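Local coordinates for protein fructose transport system repressor FruR (Pseudomonas putida, PDB 3O74) that probably regulates transcription by sequence-specific DNA binding, as a LacI-family repressor and activator whose preferred effector is fructose 1-phosphate, at residues R19-L24 with Q232-A238; Y75-Q79 with A95-S99; D216-D221 with F265-I269. All blocks are in the same frame, centred on the assembly; numbering follows the deposited sequence.

Interaction 1 of 3, residues R19-L24 with Q232-A238; sequences RIAKQL and QQHGQIA
Arg19 lays the start of its side chain over one face of the His234 imidazole, with CB 4.2 Å from the centroid of that ring and 22° off its normal, a CH-pi contact. CG of Arg19 sits closer still, 3.2 Å from CB of His234. This overlap depends on the first torsion of Arg19, which sets CG anti to the backbone N (chi1 171°). At its charged end, Arg19 NE forms a salt bridge to Glu13 of the second subunit.

The opposite face of the imidazole is covered by CB of Gln232, and CG1 of Ile20 meets the ring edge in its plane, 3.9 Å from ND1 of His234. Ile20 continues past the ring to put CD1 4.0 Å from CG2 of Ile237. One helical turn after His234, Ala238 offers its methyl group to the other helix: Ala238 CB is 3.5 Å from CB of Gln23 and 4.0 Å from CD2 of Leu24. No direct hydrogen bond spans the two segments, but a water at the more polar margin accepts from NE2 of Gln23 at 3.0 Å and donates to the carbonyl oxygen of Gly235.

The axes of the two short helical segments approach to 8.5 Å and cross at -53°. Most of the contact falls on Ile20, His234 and Ala238, matching the closest backbone pairs, Ile20-His234 and Leu24-Ala238. In this fold of the LacI and periplasmic-binding-protein type, the early helix 15-30 thus packs against the N-terminal end of the late helix 234-250. Beneath them, Ile237 rests on Ile88 of strand 85-88, Val100 of strand 98-102 and Val261 of strand 257-266, while Leu24 also touches Ile88.

Interaction 2 of 3, residues Y75-Q79 with A95-S99; sequences YRELQ and AHFCS
Phe97 drives the end of its ring into helix 74-80, with CZ 3.6 Å from the backbone N of Arg76 and 3.7 Å from CB of Tyr75. The helix backbone lies near the ring plane here, so the phenyl group meets it edge first. This is the tightly packed part of the contact, and both Phe97 and Tyr75 are buried.

Toward the outer side, the interaction becomes polar and partly exposed. The guanidinium of Arg76 lies flat on the His96 imidazole: their centres are 3.7 Å apart and their planes differ by 14°. NH1 of Arg76 stands over the middle of the ring, a stacking position and not a hydrogen bond to its nitrogen. Bends at chi2 (-74°) and chi3 fold the arginine back so that its CG and CD pack on the CZ-CE1 end of Phe97 while its flat end reaches His96. Alongside, the extended Gln79 side chain donates from NE2 to the carbonyl oxygen of His96 at 3.0 Å, with an N-H...O angle of 159°. Its other amide atom, OE1, receives a hydrogen bond from a water that also meets ND1 of His96 in the imidazole plane, giving this amide two links to His96.

In this LacI-type fold, helix 74-80 thereby lies against the loop that enters strand 98-102. Phe97 also packs on Val85 of strand 85-88 and on Tyr254, while Tyr75 turns toward strand 61-64 and bonds through its hydroxyl to Glu47 of helix 44-56.

Interaction 3 of 3, residues D216-D221 with F265-I269; sequences DNQLLD and FKQRI
Arg268 reaches across to the loop 216-221 and meets acidic groups with both terminal nitrogens. The bond from CA to CB heads toward that loop; from there the chain runs extended through CG to NE. CD passes 3.9 Å from the carbonyl oxygen of Leu220, and NE lies 3.8 Å from CB of Leu220. At CZ the flat guanidinium is sandwiched: Leu220 CB stands over the centre of one face, and CE of Lys266 covers the opposite face.

The branches then diverge. NH2 forms a salt bridge to OD1 of Asp216 at 2.6 Å, and Asp216 OD2 stands at the guanidinium edge, in its plane, so both oxygens face NH2. NH1 forms another to OD1 of Asp221, but its exact geometry is doubtful, since NH1 is crowded against the Asp221 backbone N. That same OD1 accepts a hydrogen bond from NZ of Lys266 at 3.1 Å through its syn lone pair.

The contact joins the loop between strands 210-214 and 227-231 to the end of strand 257-266; Leu220 and Asp221 also pack on Leu219 and Gln200, respectively, of the second subunit. Two acids and two bases thus meet at the surface. The covered faces and the Asp216 bridge are consistent with restricted rotation of the guanidinium, and the network probably with mutual charge compensation.

Overall arrangement
From the N terminus, helix 15-30 opens interaction 1, whose loop does not close until 208 residues later at helix 234-250, joining two helices far apart in the chain. Nested inside it, interaction 2 is a short closure tying helix 74-80 to the entry of strand 98-102. Interaction 3 opens before interaction 1 has closed and links the loop between strands 210-214 and 227-231 to the close of strand 257-266, so those two cross. Interactions 2 and 3 are in series, their centres 36 Å apart, although strands 98-102 and 257-266 are sheet neighbours. Residues of interactions 1 and 3 also touch the second subunit, bringing both regions to the dimer interface.

Interaction 1 of 3, residues R19-L24 with Q232-A238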
loop_
_atom_site.group_PDB
_atom_site.type_symbol
_atom_site.label_atom_id
_atom_site.label_comp_id
_atom_site.label_asym_id
_atom_site.label_seq_id
_atom_site.Cartn_x
_atom_site.Cartn_y
_atom_site.Cartn_z
ATOM N N ARG B 19 -2.702 1.376 5.705
ATOM C CA ARG B 19 -3.730 0.852 6.590
ATOM C C ARG B 19 -4.093 1.869 7.670
ATOM O O ARG B 19 -5.270 2.134 7.924
ATOM C CB ARG B 19 -3.266 -0.453 7.231
ATOM C CG ARG B 19 -4.188 -0.945 8.329
ATOM C CD ARG B 19 -5.374 -1.711 7.779
ATOM N NE ARG B 19 -4.965 -2.995 7.222
ATOM C CZ ARG B 19 -5.534 -4.157 7.526
ATOM N NH1 ARG B 19 -6.547 -4.196 8.382
ATOM N NH2 ARG B 19 -5.094 -5.277 6.969
ATOM N N ILE B 20 -3.078 2.451 8.296
ATOM C CA ILE B 20 -3.309 3.475 9.303
ATOM C C ILE B 20 -4.022 4.680 8.691
ATOM O O ILE B 20 -4.998 5.180 9.246
ATOM C CB ILE B 20 -1.991 3.919 9.970
ATOM C CG1 ILE B 20 -1.425 2.785 10.832
ATOM C CG2 ILE B 20 -2.217 5.165 10.810
ATOM C CD1 ILE B 20 -0.026 3.056 11.371
ATOM N N ALA B 21 -3.540 5.133 7.538
ATOM C CA ALA B 21 -4.158 6.262 6.847
ATOM C C ALA B 21 -5.624 5.982 6.531
ATOM O O ALA B 21 -6.468 6.872 6.619
ATOM C CB ALA B 21 -3.390 6.594 5.573
ATOM N N LYS B 22 -5.923 4.739 6.170
ATOM C CA LYS B 22 -7.293 4.346 5.858
ATOM C C LYS B 22 -8.157 4.324 7.113
ATOM O O LYS B 22 -9.298 4.785 7.101
ATOM C CB LYS B 22 -7.309 2.973 5.193
ATOM C CG LYS B 22 -8.664 2.531 4.669
ATOM C CD LYS B 22 -8.544 1.152 4.040
ATOM C CE LYS B 22 -9.719 0.823 3.135
ATOM N NZ LYS B 22 -9.459 -0.443 2.389
ATOM N N GLN B 23 -7.607 3.787 8.198
ATOM C CA GLN B 23 -8.322 3.737 9.475
ATOM C C GLN B 23 -8.553 5.134 10.041
ATOM O O GLN B 23 -9.587 5.404 10.655
ATOM C CB GLN B 23 -7.552 2.890 10.490
ATOM C CG GLN B 23 -7.447 1.424 10.131
ATOM C CD GLN B 23 -8.767 0.699 10.261
ATOM O OE1 GLN B 23 -9.143 -0.083 9.389
ATOM N NE2 GLN B 23 -9.481 0.956 11.351
ATOM N N LEU B 24 -7.580 6.018 9.849
ATOM C CA LEU B 24 -7.736 7.405 10.266
ATOM C C LEU B 24 -8.851 8.073 9.476
ATOM O O LEU B 24 -9.710 8.740 10.048
ATOM C CB LEU B 24 -6.437 8.186 10.068
ATOM C CG LEU B 24 -5.369 8.094 11.154
ATOM C CD1 LEU B 24 -4.148 8.908 10.751
ATOM C CD2 LEU B 24 -5.910 8.568 12.500
ATOM N N GLN B 232 1.805 -4.455 13.477
ATOM C CA GLN B 232 1.164 -3.362 14.198
ATOM C C GLN B 232 -0.324 -3.623 14.350
ATOM O O GLN B 232 -0.945 -4.218 13.472
ATOM C CB GLN B 232 1.335 -2.041 13.444
ATOM C CG GLN B 232 2.766 -1.575 13.236
ATOM C CD GLN B 232 2.829 -0.204 12.575
ATOM O OE1 GLN B 232 2.011 0.671 12.858
ATOM N NE2 GLN B 232 3.803 -0.014 11.694
ATOM N N GLN B 233 -0.897 -3.163 15.457
ATOM C CA GLN B 233 -2.346 -3.102 15.578
ATOM C C GLN B 233 -2.795 -1.769 14.981
ATOM O O GLN B 233 -3.025 -0.798 15.704
ATOM C CB GLN B 233 -2.784 -3.230 17.041
ATOM C CG GLN B 233 -2.327 -4.524 17.714
ATOM C CD GLN B 233 -2.941 -4.742 19.089
ATOM O OE1 GLN B 233 -4.102 -5.131 19.210
ATOM N NE2 GLN B 233 -2.154 -4.503 20.132
ATOM N N HIS B 234 -2.903 -1.731 13.653
ATOM C CA HIS B 234 -3.150 -0.488 12.925
ATOM C C HIS B 234 -4.439 0.205 13.350
ATOM O O HIS B 234 -4.497 1.432 13.436
ATOM C CB HIS B 234 -3.197 -0.748 11.416
ATOM C CG HIS B 234 -2.065 -1.586 10.905
ATOM N ND1 HIS B 234 -0.863 -1.045 10.494
ATOM C CD2 HIS B 234 -1.959 -2.921 10.725
ATOM C CE1 HIS B 234 -0.066 -2.016 10.090
ATOM N NE2 HIS B 234 -0.703 -3.165 10.219
ATOM N N GLY B 235 -5.474 -0.587 13.602
ATOM C CA GLY B 235 -6.757 -0.048 14.005
ATOM C C GLY B 235 -6.662 0.717 15.309
ATOM O O GLY B 235 -7.220 1.806 15.439
ATOM N N GLN B 236 -5.947 0.152 16.278
ATOM C CA GLN B 236 -5.808 0.780 17.591
ATOM C C GLN B 236 -4.904 2.012 17.532
ATOM O O GLN B 236 -5.164 3.017 18.194
ATOM C CB GLN B 236 -5.296 -0.233 18.623
ATOM C CG GLN B 236 -5.264 0.295 20.050
ATOM C CD GLN B 236 -4.893 -0.772 21.068
ATOM O OE1 GLN B 236 -4.443 -0.463 22.173
ATOM N NE2 GLN B 236 -5.084 -2.034 20.701
ATOM N N ILE B 237 -3.842 1.936 16.733
ATOM C CA ILE B 237 -2.968 3.085 16.521
ATOM C C ILE B 237 -3.781 4.282 16.031
ATOM O O ILE B 237 -3.709 5.375 16.593
ATOM C CB ILE B 237 -1.876 2.776 15.461
ATOM C CG1 ILE B 237 -0.956 1.648 15.932
ATOM C CG2 ILE B 237 -1.075 4.035 15.129
ATOM C CD1 ILE B 237 -0.161 1.992 17.154
ATOM N N ALA B 238 -4.557 4.065 14.973
ATOM C CA ALA B 238 -5.345 5.132 14.365
ATOM C C ALA B 238 -6.410 5.673 15.310
ATOM O O ALA B 238 -6.614 6.887 15.402
ATOM C CB ALA B 238 -5.984 4.640 13.069
HETATM O O HOH W 1 -9.273 2.495 13.908
#

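Interaction 2 of 3, residues Y75-Q79 with A95-S99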
loop_
_atom_site.group_PDB
_atom_site.type_symbol
_atom_site.label_atom_id
_atom_site.label_comp_id
_atom_site.label_asym_id
_atom_site.label_seq_id
_atom_site.Cartn_x
_atom_site.Cartn_y
_atom_site.Cartn_z
ATOM N N TYR B 75 8.339 21.589 13.969
ATOM C CA TYR B 75 7.028 21.255 14.523
ATOM C C TYR B 75 6.714 22.028 15.797
ATOM O O TYR B 75 5.552 22.276 16.104
ATOM C CB TYR B 75 6.849 19.747 14.708
ATOM C CG TYR B 75 6.677 19.037 13.387
ATOM C CD1 TYR B 75 5.556 19.262 12.597
ATOM C CD2 TYR B 75 7.644 18.161 12.920
ATOM C CE1 TYR B 75 5.403 18.623 11.377
ATOM C CE2 TYR B 75 7.501 17.522 11.715
ATOM C CZ TYR B 75 6.382 17.752 10.943
ATOM O OH TYR B 75 6.253 17.106 9.735
ATOM N N ARG B 76 7.753 22.421 16.526
ATOM C CA ARG B 76 7.565 23.288 17.686
ATOM C C ARG B 76 7.009 24.644 17.250
ATOM O O ARG B 76 6.148 25.216 17.918
ATOM C CB ARG B 76 8.882 23.468 18.441
ATOM C CG ARG B 76 9.351 22.221 19.177
ATOM C CD ARG B 76 8.523 21.976 20.429
ATOM N NE ARG B 76 8.488 23.157 21.288
ATOM C CZ ARG B 76 9.451 23.494 22.142
ATOM N NH1 ARG B 76 10.535 22.738 22.255
ATOM N NH2 ARG B 76 9.333 24.588 22.881
ATOM N N GLU B 77 7.498 25.152 16.122
ATOM C CA GLU B 77 7.004 26.419 15.586
ATOM C C GLU B 77 5.517 26.334 15.263
ATOM O O GLU B 77 4.745 27.222 15.624
ATOM C CB GLU B 77 7.784 26.834 14.335
ATOM C CG GLU B 77 9.190 27.350 14.600
ATOM C CD GLU B 77 9.922 27.719 13.320
ATOM O OE1 GLU B 77 9.248 28.020 12.309
ATOM O OE2 GLU B 77 11.171 27.706 13.323
ATOM N N LEU B 78 5.125 25.261 14.582
ATOM C CA LEU B 78 3.733 25.066 14.189
ATOM C C LEU B 78 2.836 24.940 15.415
ATOM O O LEU B 78 1.757 25.527 15.471
ATOM C CB LEU B 78 3.600 23.820 13.308
ATOM C CG LEU B 78 4.365 23.825 11.984
ATOM C CD1 LEU B 78 4.169 22.512 11.244
ATOM C CD2 LEU B 78 3.916 24.990 11.119
ATOM N N GLN B 79 3.299 24.175 16.399
ATOM C CA GLN B 79 2.564 23.973 17.644
ATOM C C GLN B 79 2.373 25.283 18.411
ATOM O O GLN B 79 1.306 25.533 18.978
ATOM C CB GLN B 79 3.299 22.951 18.515
ATOM C CG GLN B 79 2.770 22.821 19.931
ATOM C CD GLN B 79 3.505 21.757 20.724
ATOM O OE1 GLN B 79 4.527 22.031 21.358
ATOM N NE2 GLN B 79 2.989 20.531 20.689
ATOM N N ALA B 95 8.641 15.427 25.498
ATOM C CA ALA B 95 8.464 16.571 26.384
ATOM C C ALA B 95 7.515 17.622 25.810
ATOM O O ALA B 95 7.094 18.535 26.522
ATOM C CB ALA B 95 9.815 17.200 26.719
ATOM N N HIS B 96 7.172 17.499 24.529
ATOM C CA HIS B 96 6.381 18.547 23.880
ATOM C C HIS B 96 5.248 18.051 22.976
ATOM O O HIS B 96 4.292 18.785 22.715
ATOM C CB HIS B 96 7.301 19.488 23.095
ATOM C CG HIS B 96 8.266 20.236 23.950
ATOM N ND1 HIS B 96 7.901 21.338 24.708
ATOM C CD2 HIS B 96 9.589 20.056 24.191
ATOM C CE1 HIS B 96 8.946 21.792 25.362
ATOM N NE2 HIS B 96 9.990 21.027 25.065
ATOM N N PHE B 97 5.351 16.814 22.503
ATOM C CA PHE B 97 4.385 16.286 21.545
ATOM C C PHE B 97 3.708 15.008 22.022
ATOM O O PHE B 97 4.286 14.215 22.759
ATOM C CB PHE B 97 5.058 16.017 20.194
ATOM C CG PHE B 97 5.669 17.234 19.566
ATOM C CD1 PHE B 97 7.020 17.506 19.714
ATOM C CD2 PHE B 97 4.893 18.107 18.819
ATOM C CE1 PHE B 97 7.586 18.630 19.135
ATOM C CE2 PHE B 97 5.450 19.232 18.241
ATOM C CZ PHE B 97 6.798 19.495 18.399
ATOM N N CYS B 98 2.468 14.823 21.588
ATOM C CA CYS B 98 1.762 13.565 21.761
ATOM C C CYS B 98 2.144 12.619 20.622
ATOM O O CYS B 98 2.062 12.993 19.450
ATOM C CB CYS B 98 0.255 13.833 21.743
ATOM S SG CYS B 98 -0.777 12.379 21.835
ATOM N N SER B 99 2.566 11.402 20.957
ATOM C CA SER B 99 2.911 10.412 19.933
ATOM C C SER B 99 2.172 9.104 20.164
ATOM O O SER B 99 2.021 8.655 21.298
ATOM C CB SER B 99 4.423 10.144 19.906
ATOM O OG SER B 99 5.162 11.341 19.722
HETATM O O HOH W 2 5.130 22.492 24.336
#

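Interaction 3 of 3, residues D216-D221 with F265-I269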
loop_
_atom_site.group_PDB
_atom_site.type_symbol
_atom_site.label_atom_id
_atom_site.label_comp_id
_atom_site.label_asym_id
_atom_site.label_seq_id
_atom_site.Cartn_x
_atom_site.Cartn_y
_atom_site.Cartn_z
ATOM N N ASP B 216 4.129 -7.546 8.483
ATOM C CA ASP B 216 3.694 -8.868 8.081
ATOM C C ASP B 216 3.115 -8.793 6.684
ATOM O O ASP B 216 2.878 -7.707 6.153
ATOM C CB ASP B 216 2.649 -9.403 9.060
ATOM C CG ASP B 216 2.383 -10.886 8.880
ATOM O OD1 ASP B 216 3.109 -11.536 8.095
ATOM O OD2 ASP B 216 1.450 -11.404 9.528
ATOM N N ASN B 217 2.891 -9.952 6.087
ATOM C CA ASN B 217 2.388 -10.015 4.735
ATOM C C ASN B 217 1.693 -11.344 4.516
ATOM O O ASN B 217 2.207 -12.397 4.896
ATOM C CB ASN B 217 3.534 -9.834 3.744
ATOM C CG ASN B 217 3.059 -9.407 2.376
ATOM O OD1 ASN B 217 2.599 -10.227 1.583
ATOM N ND2 ASN B 217 3.164 -8.113 2.091
ATOM N N GLN B 218 0.517 -11.284 3.906
ATOM C CA GLN B 218 -0.325 -12.453 3.714
ATOM C C GLN B 218 0.422 -13.610 3.058
ATOM O O GLN B 218 0.275 -14.764 3.462
ATOM C CB GLN B 218 -1.533 -12.072 2.859
ATOM C CG GLN B 218 -2.361 -13.247 2.402
ATOM C CD GLN B 218 -3.418 -12.848 1.393
ATOM O OE1 GLN B 218 -3.286 -11.838 0.704
ATOM N NE2 GLN B 218 -4.472 -13.642 1.300
ATOM N N LEU B 219 1.224 -13.300 2.047
ATOM C CA LEU B 219 1.861 -14.347 1.256
ATOM C C LEU B 219 2.948 -15.097 2.033
ATOM O O LEU B 219 3.426 -16.141 1.590
ATOM C CB LEU B 219 2.380 -13.794 -0.079
ATOM C CG LEU B 219 1.341 -13.066 -0.938
ATOM C CD1 LEU B 219 1.832 -12.896 -2.368
ATOM C CD2 LEU B 219 0.018 -13.810 -0.925
ATOM N N LEU B 220 3.319 -14.574 3.198
ATOM C CA LEU B 220 4.222 -15.284 4.098
ATOM C C LEU B 220 3.616 -16.619 4.537
ATOM O O LEU B 220 4.335 -17.543 4.920
ATOM C CB LEU B 220 4.542 -14.432 5.328
ATOM C CG LEU B 220 5.958 -13.866 5.458
ATOM C CD1 LEU B 220 6.440 -13.291 4.135
ATOM C CD2 LEU B 220 6.026 -12.820 6.566
ATOM N N ASP B 221 2.290 -16.715 4.486
ATOM C CA ASP B 221 1.592 -17.942 4.855
ATOM C C ASP B 221 1.859 -19.062 3.852
ATOM O O ASP B 221 1.676 -20.236 4.164
ATOM C CB ASP B 221 0.084 -17.697 4.966
ATOM C CG ASP B 221 -0.300 -16.935 6.223
ATOM O OD1 ASP B 221 0.207 -17.275 7.312
ATOM O OD2 ASP B 221 -1.124 -16.002 6.121
ATOM N N PHE B 265 2.171 -10.955 17.675
ATOM C CA PHE B 265 3.196 -11.895 17.239
ATOM C C PHE B 265 2.600 -12.943 16.303
ATOM O O PHE B 265 1.683 -13.679 16.677
ATOM C CB PHE B 265 3.851 -12.568 18.447
ATOM C CG PHE B 265 5.230 -13.115 18.175
ATOM C CD1 PHE B 265 6.034 -13.548 19.217
ATOM C CD2 PHE B 265 5.723 -13.190 16.882
ATOM C CE1 PHE B 265 7.300 -14.051 18.978
ATOM C CE2 PHE B 265 6.990 -13.692 16.637
ATOM C CZ PHE B 265 7.779 -14.123 17.686
ATOM N N LYS B 266 3.113 -12.994 15.079
ATOM C CA LYS B 266 2.708 -14.009 14.118
ATOM C C LYS B 266 3.842 -15.010 13.961
ATOM O O LYS B 266 4.805 -14.757 13.239
ATOM C CB LYS B 266 2.385 -13.382 12.764
ATOM C CG LYS B 266 2.091 -14.407 11.678
ATOM C CD LYS B 266 0.765 -15.115 11.921
ATOM C CE LYS B 266 0.701 -16.438 11.171
ATOM N NZ LYS B 266 -0.496 -16.548 10.290
ATOM N N GLN B 267 3.735 -16.141 14.650
ATOM C CA GLN B 267 4.768 -17.167 14.586
ATOM C C GLN B 267 4.452 -18.204 13.529
ATOM O O GLN B 267 3.385 -18.818 13.537
ATOM C CB GLN B 267 4.969 -17.842 15.941
ATOM C CG GLN B 267 5.852 -17.061 16.909
ATOM C CD GLN B 267 6.155 -17.841 18.176
ATOM O OE1 GLN B 267 5.271 -18.081 19.004
ATOM N NE2 GLN B 267 7.409 -18.247 18.329
ATOM N N ARG B 268 5.393 -18.389 12.614
ATOM C CA ARG B 268 5.248 -19.371 11.556
ATOM C C ARG B 268 6.339 -20.424 11.687
ATOM O O ARG B 268 6.286 -21.470 11.045
ATOM C CB ARG B 268 5.306 -18.683 10.194
ATOM C CG ARG B 268 4.239 -17.620 10.027
ATOM C CD ARG B 268 4.468 -16.794 8.783
ATOM N NE ARG B 268 3.796 -15.500 8.871
ATOM C CZ ARG B 268 2.782 -15.138 8.098
ATOM N NH1 ARG B 268 2.331 -15.966 7.171
ATOM N NH2 ARG B 268 2.225 -13.946 8.242
ATOM N N ILE B 269 7.325 -20.139 12.530
ATOM C CA ILE B 269 8.399 -21.084 12.791
ATOM C C ILE B 269 8.032 -22.005 13.951
ATOM O O ILE B 269 7.855 -21.550 15.081
ATOM C CB ILE B 269 9.724 -20.364 13.099
ATOM C CG1 ILE B 269 10.130 -19.470 11.924
ATOM C CG2 ILE B 269 10.817 -21.375 13.413
ATOM C CD1 ILE B 269 11.443 -18.743 12.133
#